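Local structure of aspergillopepsin II heavy chain (1Y43) at residues A69-S73 / V96-E102; L23-V27 / I63-A69; D123-F129 / D166-Y172; C6-V11 / E106-F112; F52-T56 / Q86-H90. The protein probably serves as the larger part of an acid endopeptidase of the peptidase G1 (glutamic) family, hydrolysing peptide bonds in proteins together with its light chain. All blocks are in the same frame, centred on the assembly; numbering follows the deposited sequence.

Interaction 1 of 5, residues A69-S73 / V96-E102; sequences ATSKS and VEGDLCE
Lys72 and Leu100 approach to 4.7 Å between their CA atoms, and a nearly straight backbone hydrogen bond from Leu100 N to Lys72 O (2.8 Å, 174° at the hydrogen) joins the two loops there. The contact lies at one end of a concanavalin-like beta-sandwich, where the turn between strands 62-69 and 74-81 meets the long connection between strands 86-92 and 104-114. The bond falls in the carbonyl plane of Lys72, on a lone pair. Within the turn Ser71 OG accepts from Ser73 N at 3.1 Å, forming an ST turn, a role that suits a short hydroxyl side chain; Ser74 OG is its other partner. Lys72 has CG anti to its carbonyl carbon (chi1 -71°) and is extended beyond it, which lays its methylenes alongside the opposite backbone, CG standing 3.4 Å from Leu100 O, while the ammonium end leads away. At the other end Val96 meets Ser73, CG2 lying 3.8 Å from Ser73 CB, and Ser73 O is buried without a polar partner in the model. Leu100, a buried residue that also touches Trp44, sets CD1 3.7 Å from Ala69 CB. Asp14 and the Cys101-Cys18 disulfide hold the far end of the loop. Glu102, with its chain extended, sends OE2 past Ala69 CB to a water, which donates to OE2 at 2.7 Å and to Ala69 O at 3.3 Å.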
# COMPACT_ATOMS: atom_id res chain seq x y z
N ALA B 69 -11.85 -2.08 9.04
CA ALA B 69 -13.19 -2.36 8.52
C ALA B 69 -14.11 -2.59 9.71
O ALA B 69 -13.84 -3.45 10.54
CB ALA B 69 -13.17 -3.61 7.65
N THR B 70 -15.17 -1.80 9.81
CA THR B 70 -16.14 -1.96 10.89
C THR B 70 -17.28 -2.91 10.46
O THR B 70 -18.07 -3.38 11.29
CB THR B 70 -16.68 -0.59 11.39
OG1 THR B 70 -17.13 0.18 10.27
CG2 THR B 70 -15.57 0.18 12.11
N SER B 71 -17.35 -3.16 9.17
CA SER B 71 -18.32 -4.08 8.58
C SER B 71 -17.79 -4.31 7.16
O SER B 71 -16.76 -3.73 6.78
CB SER B 71 -19.73 -3.49 8.56
OG SER B 71 -19.95 -2.64 7.46
N LYS B 72 -18.46 -5.15 6.39
CA LYS B 72 -18.02 -5.40 5.02
C LYS B 72 -18.22 -4.19 4.10
O LYS B 72 -17.69 -4.17 2.99
CB LYS B 72 -18.70 -6.64 4.44
CG LYS B 72 -18.19 -7.93 5.06
CD LYS B 72 -18.94 -9.11 4.48
CE LYS B 72 -18.51 -10.44 5.11
NZ LYS B 72 -19.60 -11.46 4.92
N SER B 73 -18.95 -3.19 4.58
CA SER B 73 -19.22 -1.99 3.79
C SER B 73 -18.95 -0.67 4.52
O SER B 73 -19.48 0.38 4.13
CB SER B 73 -20.66 -2.02 3.24
OG SER B 73 -21.63 -2.20 4.26
N VAL B 96 -20.67 2.67 0.16
CA VAL B 96 -19.52 2.29 -0.63
C VAL B 96 -19.97 1.58 -1.90
O VAL B 96 -21.15 1.22 -2.04
CB VAL B 96 -18.52 1.41 0.17
CG1 VAL B 96 -18.09 2.15 1.42
CG2 VAL B 96 -19.12 0.06 0.51
N GLU B 97 -19.03 1.34 -2.82
CA GLU B 97 -19.38 0.70 -4.08
C GLU B 97 -19.03 -0.79 -4.15
O GLU B 97 -19.21 -1.41 -5.21
CB GLU B 97 -18.71 1.44 -5.24
CG GLU B 97 -19.18 2.89 -5.37
CD GLU B 97 -18.52 3.62 -6.53
OE1 GLU B 97 -17.85 2.96 -7.36
OE2 GLU B 97 -18.68 4.86 -6.61
N GLY B 98 -18.54 -1.34 -3.04
CA GLY B 98 -18.19 -2.75 -3.01
C GLY B 98 -18.03 -3.33 -1.62
O GLY B 98 -17.57 -2.66 -0.70
N ASP B 99 -18.43 -4.59 -1.48
CA ASP B 99 -18.34 -5.28 -0.20
C ASP B 99 -17.04 -6.02 -0.05
O ASP B 99 -16.61 -6.71 -0.97
CB ASP B 99 -19.48 -6.30 -0.03
CG ASP B 99 -20.82 -5.65 0.17
OD1 ASP B 99 -20.88 -4.45 0.53
OD2 ASP B 99 -21.84 -6.34 -0.04
N LEU B 100 -16.43 -5.89 1.12
CA LEU B 100 -15.19 -6.59 1.41
C LEU B 100 -15.49 -8.06 1.70
O LEU B 100 -16.61 -8.40 2.09
CB LEU B 100 -14.55 -6.01 2.66
CG LEU B 100 -14.07 -4.57 2.59
CD1 LEU B 100 -13.61 -4.13 3.98
CD2 LEU B 100 -12.95 -4.47 1.57
N CYS B 101 -14.52 -8.93 1.46
CA CYS B 101 -14.65 -10.35 1.81
C CYS B 101 -13.88 -10.55 3.11
O CYS B 101 -14.13 -11.50 3.85
CB CYS B 101 -13.98 -11.26 0.78
SG CYS B 101 -14.43 -11.04 -0.94
N GLU B 102 -12.90 -9.68 3.35
CA GLU B 102 -12.01 -9.72 4.51
C GLU B 102 -11.12 -10.96 4.49
O GLU B 102 -10.76 -11.52 5.53
CB GLU B 102 -12.81 -9.59 5.82
CG GLU B 102 -13.53 -8.25 5.91
CD GLU B 102 -14.27 -8.04 7.22
OE1 GLU B 102 -14.44 -8.99 8.01
OE2 GLU B 102 -14.69 -6.88 7.44
O HOH W 1 -15.67 -6.08 9.81

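Interaction 2 of 5, residues L23-V27 / I63-A69. With SO4 (sulfate ion), chain G.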
# COMPACT_ATOMS: atom_id res chain seq x y z
N LEU B 23 -9.99 -1.94 0.34
CA LEU B 23 -9.95 -0.80 1.25
C LEU B 23 -8.44 -0.57 1.40
O LEU B 23 -7.73 -1.43 1.95
CB LEU B 23 -10.60 -1.13 2.60
CG LEU B 23 -10.31 -0.18 3.76
CD1 LEU B 23 -10.65 1.28 3.41
CD2 LEU B 23 -11.08 -0.63 4.98
N GLN B 24 -7.95 0.58 0.94
CA GLN B 24 -6.51 0.83 0.97
C GLN B 24 -6.17 2.29 1.17
O GLN B 24 -6.98 3.18 0.91
CB GLN B 24 -5.90 0.37 -0.35
CG GLN B 24 -6.64 0.94 -1.55
CD GLN B 24 -6.17 0.40 -2.90
OE1 GLN B 24 -5.09 -0.18 -3.03
NE2 GLN B 24 -6.99 0.66 -3.88
N THR B 25 -4.97 2.53 1.68
CA THR B 25 -4.51 3.89 1.91
C THR B 25 -2.99 3.87 1.81
O THR B 25 -2.35 2.88 2.20
CB THR B 25 -4.99 4.46 3.26
OG1 THR B 25 -4.84 5.89 3.25
CG2 THR B 25 -4.18 3.89 4.44
N GLY B 26 -2.42 4.93 1.26
CA GLY B 26 -0.98 4.97 1.12
C GLY B 26 -0.43 6.28 0.61
O GLY B 26 -1.10 7.31 0.65
N VAL B 27 0.77 6.19 0.06
CA VAL B 27 1.49 7.35 -0.43
C VAL B 27 2.09 7.08 -1.80
O VAL B 27 2.54 5.96 -2.07
CB VAL B 27 2.66 7.67 0.54
CG1 VAL B 27 3.54 8.77 -0.02
CG2 VAL B 27 2.12 8.06 1.92
N ILE B 63 6.01 7.37 8.19
CA ILE B 63 4.58 7.34 7.99
C ILE B 63 3.98 6.06 8.56
O ILE B 63 4.60 4.99 8.47
CB ILE B 63 4.27 7.35 6.47
CG1 ILE B 63 4.90 8.58 5.81
CG2 ILE B 63 2.78 7.29 6.22
CD1 ILE B 63 4.49 9.92 6.39
N LYS B 64 2.82 6.17 9.20
CA LYS B 64 2.12 4.99 9.70
C LYS B 64 0.77 4.98 9.00
O LYS B 64 0.04 5.98 9.04
CB LYS B 64 1.92 5.05 11.22
CG LYS B 64 1.21 3.83 11.78
CD LYS B 64 1.16 3.86 13.29
CE LYS B 64 0.37 2.68 13.86
NZ LYS B 64 0.15 2.87 15.33
N VAL B 65 0.48 3.90 8.29
CA VAL B 65 -0.79 3.78 7.58
C VAL B 65 -1.62 2.66 8.18
O VAL B 65 -1.11 1.58 8.51
CB VAL B 65 -0.60 3.52 6.06
CG1 VAL B 65 -0.14 4.79 5.37
CG2 VAL B 65 0.41 2.39 5.82
N THR B 66 -2.93 2.88 8.25
CA THR B 66 -3.85 1.91 8.82
C THR B 66 -5.21 1.91 8.14
O THR B 66 -5.74 2.99 7.84
CB THR B 66 -4.13 2.28 10.30
OG1 THR B 66 -2.90 2.33 11.03
CG2 THR B 66 -5.09 1.29 10.96
N VAL B 67 -5.73 0.73 7.83
CA VAL B 67 -7.10 0.61 7.31
C VAL B 67 -7.82 -0.29 8.32
O VAL B 67 -7.23 -1.22 8.88
CB VAL B 67 -7.24 0.00 5.88
CG1 VAL B 67 -6.72 0.98 4.83
CG2 VAL B 67 -6.57 -1.36 5.77
N GLU B 68 -9.08 0.02 8.58
CA GLU B 68 -9.90 -0.73 9.52
C GLU B 68 -11.29 -0.89 8.91
O GLU B 68 -11.83 0.06 8.34
CB GLU B 68 -10.01 0.03 10.85
CG GLU B 68 -8.71 0.15 11.65
CD GLU B 68 -8.87 1.00 12.92
OE1 GLU B 68 -10.03 1.35 13.27
OE2 GLU B 68 -7.85 1.32 13.58
N ALA B 69 -11.85 -2.08 9.04
CA ALA B 69 -13.19 -2.36 8.52
C ALA B 69 -14.11 -2.59 9.71
O ALA B 69 -13.84 -3.45 10.54
CB ALA B 69 -13.17 -3.61 7.65
S SO4 G . -0.21 6.03 17.02
O1 SO4 G . -0.07 7.54 17.02
O2 SO4 G . 1.13 5.42 16.67
O3 SO4 G . -0.63 5.55 18.40
O4 SO4 G . -1.24 5.61 16.01
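Leu23 and Thr25 meet Val65 and Val67 across the core of a beta-sandwich, two antiparallel strands facing one another by their side chains rather than pairing through their backbones. The short strand axes come within 6.7 Å, at 170° between their directions.

Van der Waals packing carries the interface. The side chains of Leu23 and Val67 run antiparallel alongside one another, with Leu23 CG 3.7 Å from Val67 CB. With CG anti to the backbone N (chi1 164°), Leu23 extends to the facing strand, where its CD2 lies 3.5 Å from Glu68 O. Val67 CG1 lies on the backbone of Gln24, 3.9 Å from its CA. Thr25 offers its methyl: CG2 sits 3.9 Å from Val65 CB and about as far from Val67 CG1. Val27 and Ile63 meet more loosely, CG2 to CG2 at 4.4 Å. Beta-branched valines suit an extended strand.

The polar ends look elsewhere. Thr25 OG1 bonds Trp41 O in its own sheet; threonine suits the place, offering a methyl to the core and a hydroxyl to its own sheet. Thr66 OG1 bonds a polar side chain of another protein chain, with which strand 63-69 continues the sheet as an antiparallel ladder. The extended Lys64 meets a sulfate, probably from the crystallisation liquor: its NZ donates to sulfate O2 at 3.0 Å and, weakly, to O4 at 3.1 Å.

Interaction 3 of 5, residues D123-F129 / D166-Y172; sequences DFGSVTF and DSVTVTY
Tyr172 packs tightly against Asp123 and Phe124. Asp123 CA stands over the centre of the tyrosine ring, 3.7 Å from the centroid, and its carboxylate stacks on the ring at 23°. Holding CG anti to the backbone N (chi1 179°) also lets Asp123 OD1 take Gly125 N at 3.0 Å, an Asx turn; the positive phi of Gly125 suits glycine. Tyr172 turns its edge to the face of Phe124, planes at 80°, and its CB sits over that same ring. Beyond the 123-125 turn the chains form an antiparallel pair, strands 126-129 and 168-172, in the five-stranded part of a beta-sandwich. Val127, Phe129, Val168 and Val170 fill the buried face, Val170 CG1 meeting Phe124 CZ at 4.0 Å. The opposite face is looser and partly exposed, a place for hydroxyls: Thr128 OG1 and Thr169 OG1 are hydrogen-bonded at 3.0 Å, Ser126 OG and Thr171 OG1 at 3.1 Å. At the turn, a water donates to Gly125 O at 3.0 Å and to Tyr172 O at 2.9 Å.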
# COMPACT_ATOMS: atom_id res chain seq x y z
N ASP B 123 12.63 4.15 -9.40
CA ASP B 123 13.62 3.42 -8.60
C ASP B 123 13.52 4.10 -7.23
O ASP B 123 13.98 5.23 -7.04
CB ASP B 123 15.03 3.58 -9.16
CG ASP B 123 16.08 2.85 -8.34
OD1 ASP B 123 15.79 2.41 -7.20
OD2 ASP B 123 17.21 2.71 -8.83
N PHE B 124 12.89 3.42 -6.29
CA PHE B 124 12.69 3.93 -4.93
C PHE B 124 13.72 3.40 -3.93
O PHE B 124 13.58 3.61 -2.73
CB PHE B 124 11.27 3.56 -4.44
CG PHE B 124 10.94 2.10 -4.63
CD1 PHE B 124 11.32 1.15 -3.69
CD2 PHE B 124 10.28 1.67 -5.78
CE1 PHE B 124 11.06 -0.20 -3.90
CE2 PHE B 124 10.02 0.31 -5.99
CZ PHE B 124 10.41 -0.62 -5.05
N GLY B 125 14.72 2.66 -4.43
CA GLY B 125 15.73 2.09 -3.55
C GLY B 125 15.13 0.90 -2.85
O GLY B 125 15.08 -0.20 -3.40
N SER B 126 14.60 1.13 -1.66
CA SER B 126 13.98 0.06 -0.89
C SER B 126 12.92 0.68 0.01
O SER B 126 13.00 1.87 0.35
CB SER B 126 15.05 -0.63 -0.04
OG SER B 126 14.60 -1.87 0.41
N VAL B 127 11.87 -0.09 0.30
CA VAL B 127 10.81 0.35 1.20
C VAL B 127 10.63 -0.78 2.20
O VAL B 127 10.51 -1.94 1.82
CB VAL B 127 9.45 0.58 0.47
CG1 VAL B 127 8.33 0.77 1.49
CG2 VAL B 127 9.52 1.80 -0.43
N THR B 128 10.70 -0.45 3.48
CA THR B 128 10.49 -1.45 4.52
C THR B 128 9.32 -1.06 5.40
O THR B 128 9.27 0.06 5.92
CB THR B 128 11.73 -1.64 5.44
OG1 THR B 128 12.85 -2.10 4.67
CG2 THR B 128 11.43 -2.66 6.53
N PHE B 129 8.34 -1.94 5.48
CA PHE B 129 7.19 -1.74 6.35
C PHE B 129 7.57 -2.41 7.67
O PHE B 129 7.92 -3.60 7.68
CB PHE B 129 5.96 -2.48 5.82
CG PHE B 129 5.38 -1.90 4.55
CD1 PHE B 129 5.79 -2.36 3.30
CD2 PHE B 129 4.37 -0.96 4.62
CE1 PHE B 129 5.17 -1.89 2.12
CE2 PHE B 129 3.75 -0.49 3.45
CZ PHE B 129 4.15 -0.95 2.21
N ASP B 166 7.89 -9.50 11.50
CA ASP B 166 7.17 -8.24 11.72
C ASP B 166 7.43 -7.16 10.67
O ASP B 166 7.07 -5.99 10.88
CB ASP B 166 7.47 -7.70 13.13
CG ASP B 166 8.97 -7.55 13.41
OD1 ASP B 166 9.75 -7.26 12.48
OD2 ASP B 166 9.36 -7.71 14.58
N SER B 167 8.04 -7.53 9.55
CA SER B 167 8.34 -6.54 8.52
C SER B 167 8.30 -7.12 7.12
O SER B 167 8.29 -8.35 6.93
CB SER B 167 9.72 -5.92 8.77
OG SER B 167 10.77 -6.86 8.61
N VAL B 168 8.21 -6.21 6.15
CA VAL B 168 8.19 -6.55 4.74
C VAL B 168 9.12 -5.55 4.06
O VAL B 168 8.96 -4.35 4.25
CB VAL B 168 6.77 -6.37 4.15
CG1 VAL B 168 6.76 -6.74 2.67
CG2 VAL B 168 5.76 -7.21 4.92
N THR B 169 10.11 -6.03 3.31
CA THR B 169 11.03 -5.15 2.61
C THR B 169 10.93 -5.40 1.11
O THR B 169 11.00 -6.55 0.67
CB THR B 169 12.50 -5.39 3.06
OG1 THR B 169 12.65 -5.07 4.45
CG2 THR B 169 13.46 -4.55 2.24
N VAL B 170 10.71 -4.34 0.35
CA VAL B 170 10.63 -4.42 -1.11
C VAL B 170 11.79 -3.60 -1.64
O VAL B 170 11.91 -2.41 -1.33
CB VAL B 170 9.30 -3.82 -1.67
CG1 VAL B 170 9.27 -3.93 -3.20
CG2 VAL B 170 8.10 -4.52 -1.06
N THR B 171 12.64 -4.23 -2.43
CA THR B 171 13.80 -3.56 -3.00
C THR B 171 13.69 -3.48 -4.53
O THR B 171 13.27 -4.43 -5.19
CB THR B 171 15.09 -4.31 -2.66
OG1 THR B 171 15.18 -4.48 -1.24
CG2 THR B 171 16.29 -3.53 -3.16
N TYR B 172 14.03 -2.32 -5.07
CA TYR B 172 13.99 -2.12 -6.51
C TYR B 172 15.20 -2.81 -7.15
O TYR B 172 16.32 -2.72 -6.65
CB TYR B 172 13.96 -0.63 -6.84
CG TYR B 172 13.95 -0.35 -8.33
CD1 TYR B 172 12.76 -0.26 -9.03
CD2 TYR B 172 15.14 -0.23 -9.05
CE1 TYR B 172 12.73 -0.04 -10.40
CE2 TYR B 172 15.14 -0.01 -10.42
CZ TYR B 172 13.91 0.08 -11.09
OH TYR B 172 13.88 0.30 -12.44
O HOH W 2 17.44 -0.50 -5.22

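Interaction 4 of 5, residues C6-V11 / E106-F112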
# COMPACT_ATOMS: atom_id res chain seq x y z
N CYS B 6 6.93 6.89 -11.17
CA CYS B 6 6.28 6.86 -9.85
C CYS B 6 6.19 5.45 -9.31
O CYS B 6 6.42 4.46 -10.01
CB CYS B 6 4.84 7.39 -9.94
SG CYS B 6 4.58 9.06 -10.61
N ALA B 7 5.79 5.37 -8.04
CA ALA B 7 5.57 4.11 -7.34
C ALA B 7 4.66 4.48 -6.16
O ALA B 7 4.51 5.66 -5.85
CB ALA B 7 6.88 3.52 -6.85
N SER B 8 4.00 3.50 -5.57
CA SER B 8 3.15 3.77 -4.42
C SER B 8 3.39 2.68 -3.36
O SER B 8 3.80 1.56 -3.69
CB SER B 8 1.68 3.78 -4.84
OG SER B 8 1.25 2.47 -5.20
N ALA B 9 3.13 3.01 -2.11
CA ALA B 9 3.25 2.04 -1.03
C ALA B 9 1.96 2.19 -0.24
O ALA B 9 1.55 3.32 0.09
CB ALA B 9 4.44 2.37 -0.13
N TRP B 10 1.32 1.08 0.07
CA TRP B 10 0.06 1.12 0.79
C TRP B 10 -0.23 -0.16 1.57
O TRP B 10 0.46 -1.17 1.38
CB TRP B 10 -1.09 1.39 -0.20
CG TRP B 10 -1.12 0.47 -1.39
CD1 TRP B 10 -0.51 0.66 -2.60
CD2 TRP B 10 -1.87 -0.75 -1.51
NE1 TRP B 10 -0.84 -0.36 -3.46
CE2 TRP B 10 -1.67 -1.24 -2.82
CE3 TRP B 10 -2.69 -1.48 -0.64
CZ2 TRP B 10 -2.27 -2.42 -3.28
CZ3 TRP B 10 -3.28 -2.66 -1.10
CH2 TRP B 10 -3.07 -3.11 -2.41
N VAL B 11 -1.19 -0.09 2.48
CA VAL B 11 -1.65 -1.27 3.20
C VAL B 11 -3.13 -1.38 2.84
O VAL B 11 -3.79 -0.36 2.54
CB VAL B 11 -1.49 -1.18 4.75
CG1 VAL B 11 -0.04 -1.11 5.12
CG2 VAL B 11 -2.30 -0.02 5.32
N GLU B 106 -2.73 -6.94 3.19
CA GLU B 106 -1.46 -6.80 2.46
C GLU B 106 -0.70 -5.50 2.68
O GLU B 106 -1.27 -4.50 3.11
CB GLU B 106 -1.72 -7.00 0.95
CG GLU B 106 -2.65 -5.97 0.30
CD GLU B 106 -4.12 -6.41 0.20
OE1 GLU B 106 -4.44 -7.59 0.41
OE2 GLU B 106 -4.96 -5.54 -0.07
N TRP B 107 0.61 -5.57 2.40
CA TRP B 107 1.58 -4.47 2.50
C TRP B 107 2.18 -4.49 1.10
O TRP B 107 2.92 -5.42 0.75
CB TRP B 107 2.64 -4.79 3.56
CG TRP B 107 2.06 -4.96 4.94
CD1 TRP B 107 1.88 -3.99 5.88
CD2 TRP B 107 1.54 -6.18 5.51
NE1 TRP B 107 1.28 -4.54 7.00
CE2 TRP B 107 1.07 -5.87 6.80
CE3 TRP B 107 1.45 -7.50 5.04
CZ2 TRP B 107 0.49 -6.84 7.64
CZ3 TRP B 107 0.87 -8.46 5.87
CH2 TRP B 107 0.40 -8.12 7.16
N ILE B 108 1.89 -3.45 0.31
CA ILE B 108 2.28 -3.44 -1.10
C ILE B 108 2.95 -2.18 -1.64
O ILE B 108 2.68 -1.08 -1.18
CB ILE B 108 0.97 -3.65 -1.95
CG1 ILE B 108 0.27 -4.98 -1.59
CG2 ILE B 108 1.25 -3.57 -3.45
CD1 ILE B 108 1.02 -6.23 -2.02
N VAL B 109 3.89 -2.40 -2.58
CA VAL B 109 4.52 -1.33 -3.33
C VAL B 109 3.99 -1.64 -4.75
O VAL B 109 4.17 -2.74 -5.28
CB VAL B 109 6.06 -1.36 -3.28
CG1 VAL B 109 6.63 -0.35 -4.26
CG2 VAL B 109 6.55 -1.03 -1.88
N GLU B 110 3.31 -0.67 -5.34
CA GLU B 110 2.67 -0.88 -6.63
C GLU B 110 3.07 0.04 -7.77
O GLU B 110 3.46 1.20 -7.55
CB GLU B 110 1.15 -0.77 -6.44
CG GLU B 110 0.33 -0.82 -7.72
CD GLU B 110 -1.17 -0.72 -7.49
OE1 GLU B 110 -1.63 -0.71 -6.33
OE2 GLU B 110 -1.90 -0.67 -8.49
N ASP B 111 3.00 -0.51 -8.98
CA ASP B 111 3.23 0.26 -10.19
C ASP B 111 1.77 0.47 -10.62
O ASP B 111 1.14 -0.44 -11.17
CB ASP B 111 4.00 -0.55 -11.23
CG ASP B 111 4.31 0.26 -12.49
OD1 ASP B 111 3.90 1.44 -12.55
OD2 ASP B 111 4.95 -0.27 -13.41
N PHE B 112 1.21 1.64 -10.31
CA PHE B 112 -0.19 1.91 -10.61
C PHE B 112 -0.51 2.29 -12.06
O PHE B 112 0.36 2.68 -12.82
CB PHE B 112 -0.74 2.95 -9.63
CG PHE B 112 0.01 4.26 -9.61
CD1 PHE B 112 -0.34 5.28 -10.50
CD2 PHE B 112 1.04 4.50 -8.69
CE1 PHE B 112 0.30 6.51 -10.47
CE2 PHE B 112 1.69 5.73 -8.65
CZ PHE B 112 1.33 6.74 -9.54
O HOH W 3 -1.61 2.73 -6.28
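The Trp10 indole carries Ile108 on one face, its CB 3.8 Å from the centroid of the six-membered ring, and at its edge, in plane, Glu106 OE2 lies 3.5 Å from CZ3. At the pyrrole edge Trp10 NE1 donates to Glu110 OE1 at 3.0 Å; this acceptor lies 27° out of the indole plane and uses its anti lone pair, and the bond is bent (132° at the hydrogen). Trp10 thus touches three alternate residues, Glu106, Ile108 and Glu110, and its indole is large enough to do so. The two strands form an antiparallel pair within the concanavalin-like beta-sandwich, and strand 106-110 also pairs, antiparallel, with a strand of another protein chain, so the sheet runs on. Ser8 with Glu110 and Trp10 with Ile108 are hydrogen-bonded pairs; Ala9 with Val109 and Val11 with Trp107 are non-hydrogen-bonded pairs whose side chains point to the other face. There Val11 CG1 comes 3.5 Å from Trp107 CD1, while Ala9, which is small, accommodates the packing of Phe129 from the facing sheet. Glu110, with CG anti to its backbone N (chi1 174°), stands out extended from the strand beside the indole, which brings OE1 to Trp10 NE1; a water 3.1 Å from Ser8 OG bonds OE1 weakly. Beyond the Glu110 pairing, Phe112 leans on Cys6, disulfide-bonded to Cys30: Phe112 CZ lies 3.6 Å from Cys6 CB, and Cys6 SG stands obliquely 5.4 Å from the ring centroid.

Interaction 5 of 5, residues F52-T56 / Q86-H90; sequences FSDIT and QSVTH
Phe52 presents a ring face to Val88, whose methyl comes down over the ring. Val88 CG2 sits 3.6 Å from the ring centroid, 16° off the normal, a CH-pi contact in which the methyl is offset toward the CD1 side. The edge of the same ring, near its plane, is turned to His90 N, and Phe52 CE1 is 3.9 Å from His90 CB; the imidazole leads away to stack on Tyr42. The other methyl of Val88 points to the loop: CG1 lies 3.3 Å from Asp54 OD1, and Ile55 CB approaches it at 4.1 Å. Ile55 meets Gln86 at an angle, CG1 lying 3.6 Å from Gln86 NE2. Gln86 reaches across to the loop, extended at chi2 (166°), until its amide faces the backbone of Thr56. NE2 donates to Thr56 O at 3.2 Å, in the carbonyl plane and on a lone pair, and Thr56 N makes a weak bond to OE1 at 3.4 Å. Both ends of the amide are used, as a glutamine allows, and NE2 also reaches Thr84 OG1, while Asn81 ND2 bonds Thr56 O. The contact seats the loop after strand 50-52 on strand 86-90 of the beta-sandwich. Its chemistry divides accordingly: apolar packing fills the buried end near Phe52, whereas amide-to-backbone bonding holds the more exposed end near Thr56.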
# COMPACT_ATOMS: atom_id res chain seq x y z
N PHE B 52 -5.52 13.09 0.24
CA PHE B 52 -5.64 13.72 1.56
C PHE B 52 -4.87 15.02 1.35
O PHE B 52 -3.63 15.02 1.35
CB PHE B 52 -4.90 12.90 2.61
CG PHE B 52 -5.69 11.77 3.17
CD1 PHE B 52 -6.85 12.01 3.91
CD2 PHE B 52 -5.22 10.47 3.06
CE1 PHE B 52 -7.53 10.95 4.54
CE2 PHE B 52 -5.89 9.42 3.68
CZ PHE B 52 -7.05 9.66 4.43
N SER B 53 -5.59 16.12 1.19
CA SER B 53 -4.96 17.42 0.95
C SER B 53 -4.42 18.16 2.17
O SER B 53 -3.64 19.11 2.04
CB SER B 53 -5.95 18.33 0.21
OG SER B 53 -6.24 17.77 -1.07
N ASP B 54 -4.82 17.74 3.35
CA ASP B 54 -4.39 18.38 4.59
C ASP B 54 -3.22 17.69 5.30
O ASP B 54 -3.16 17.69 6.53
CB ASP B 54 -5.59 18.60 5.53
CG ASP B 54 -6.36 17.31 5.83
OD1 ASP B 54 -6.23 16.30 5.08
OD2 ASP B 54 -7.12 17.31 6.82
N ILE B 55 -2.33 17.08 4.54
CA ILE B 55 -1.16 16.42 5.11
C ILE B 55 0.02 16.52 4.16
O ILE B 55 -0.09 16.27 2.95
CB ILE B 55 -1.41 14.93 5.51
CG1 ILE B 55 -0.23 14.42 6.35
CG2 ILE B 55 -1.60 14.05 4.26
CD1 ILE B 55 -0.50 13.13 7.12
N THR B 56 1.15 16.94 4.71
CA THR B 56 2.38 17.11 3.96
C THR B 56 3.28 15.89 4.14
O THR B 56 3.51 15.43 5.27
CB THR B 56 3.12 18.36 4.46
OG1 THR B 56 2.29 19.50 4.25
CG2 THR B 56 4.43 18.55 3.72
N GLN B 86 1.29 15.01 12.13
CA GLN B 86 0.02 15.17 11.40
C GLN B 86 -0.67 13.80 11.25
O GLN B 86 -0.01 12.81 10.99
CB GLN B 86 0.22 15.73 9.98
CG GLN B 86 0.74 17.18 9.84
CD GLN B 86 1.23 17.48 8.41
OE1 GLN B 86 0.77 18.42 7.75
NE2 GLN B 86 2.16 16.66 7.91
N SER B 87 -1.99 13.79 11.34
CA SER B 87 -2.76 12.56 11.21
C SER B 87 -4.07 12.90 10.55
O SER B 87 -4.71 13.90 10.92
CB SER B 87 -3.00 11.95 12.60
OG SER B 87 -3.64 10.69 12.51
N VAL B 88 -4.44 12.14 9.52
CA VAL B 88 -5.69 12.35 8.80
C VAL B 88 -6.41 11.01 8.66
O VAL B 88 -5.78 9.97 8.45
CB VAL B 88 -5.47 12.98 7.38
CG1 VAL B 88 -4.94 14.41 7.50
CG2 VAL B 88 -4.49 12.15 6.55
N THR B 89 -7.73 11.04 8.80
CA THR B 89 -8.53 9.83 8.69
C THR B 89 -9.75 10.10 7.84
O THR B 89 -10.39 11.13 8.01
CB THR B 89 -9.06 9.33 10.08
OG1 THR B 89 -7.95 8.96 10.92
CG2 THR B 89 -9.99 8.09 9.92
N HIS B 90 -10.05 9.18 6.93
CA HIS B 90 -11.26 9.28 6.12
C HIS B 90 -12.16 8.14 6.58
O HIS B 90 -11.73 6.99 6.60
CB HIS B 90 -11.00 9.12 4.62
CG HIS B 90 -12.26 9.21 3.81
ND1 HIS B 90 -12.81 10.41 3.43
CD2 HIS B 90 -13.12 8.25 3.38
CE1 HIS B 90 -13.96 10.19 2.82
NE2 HIS B 90 -14.16 8.89 2.78

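Interactions 2 and 4 lie close to the centre of the chain, their own centres 11 Å apart, and their strands 22-32 and 4-13 are neighbours in one sheet. G1 peptidases use a glutamine-glutamate pair; Gln24 OE1 (interaction 2) lies 4.8 Å from Glu110 OE1 (interaction 4) beside Trp10, consistent with such a site. Interaction 3 packs on interaction 4 at 10 Å between centres: Phe129 and Val170 meet Ile108 and Val109. Interaction 5 touches interaction 2, Phe52 CE2 lying 3.7 Å from Thr25 OG1. Interaction 1 shares Ala69 with interaction 2, and lies opposite interaction 3, 28 Å away between centres. Bound sulfates sit at Lys64 and about 5 Å from the Cys6 side chain.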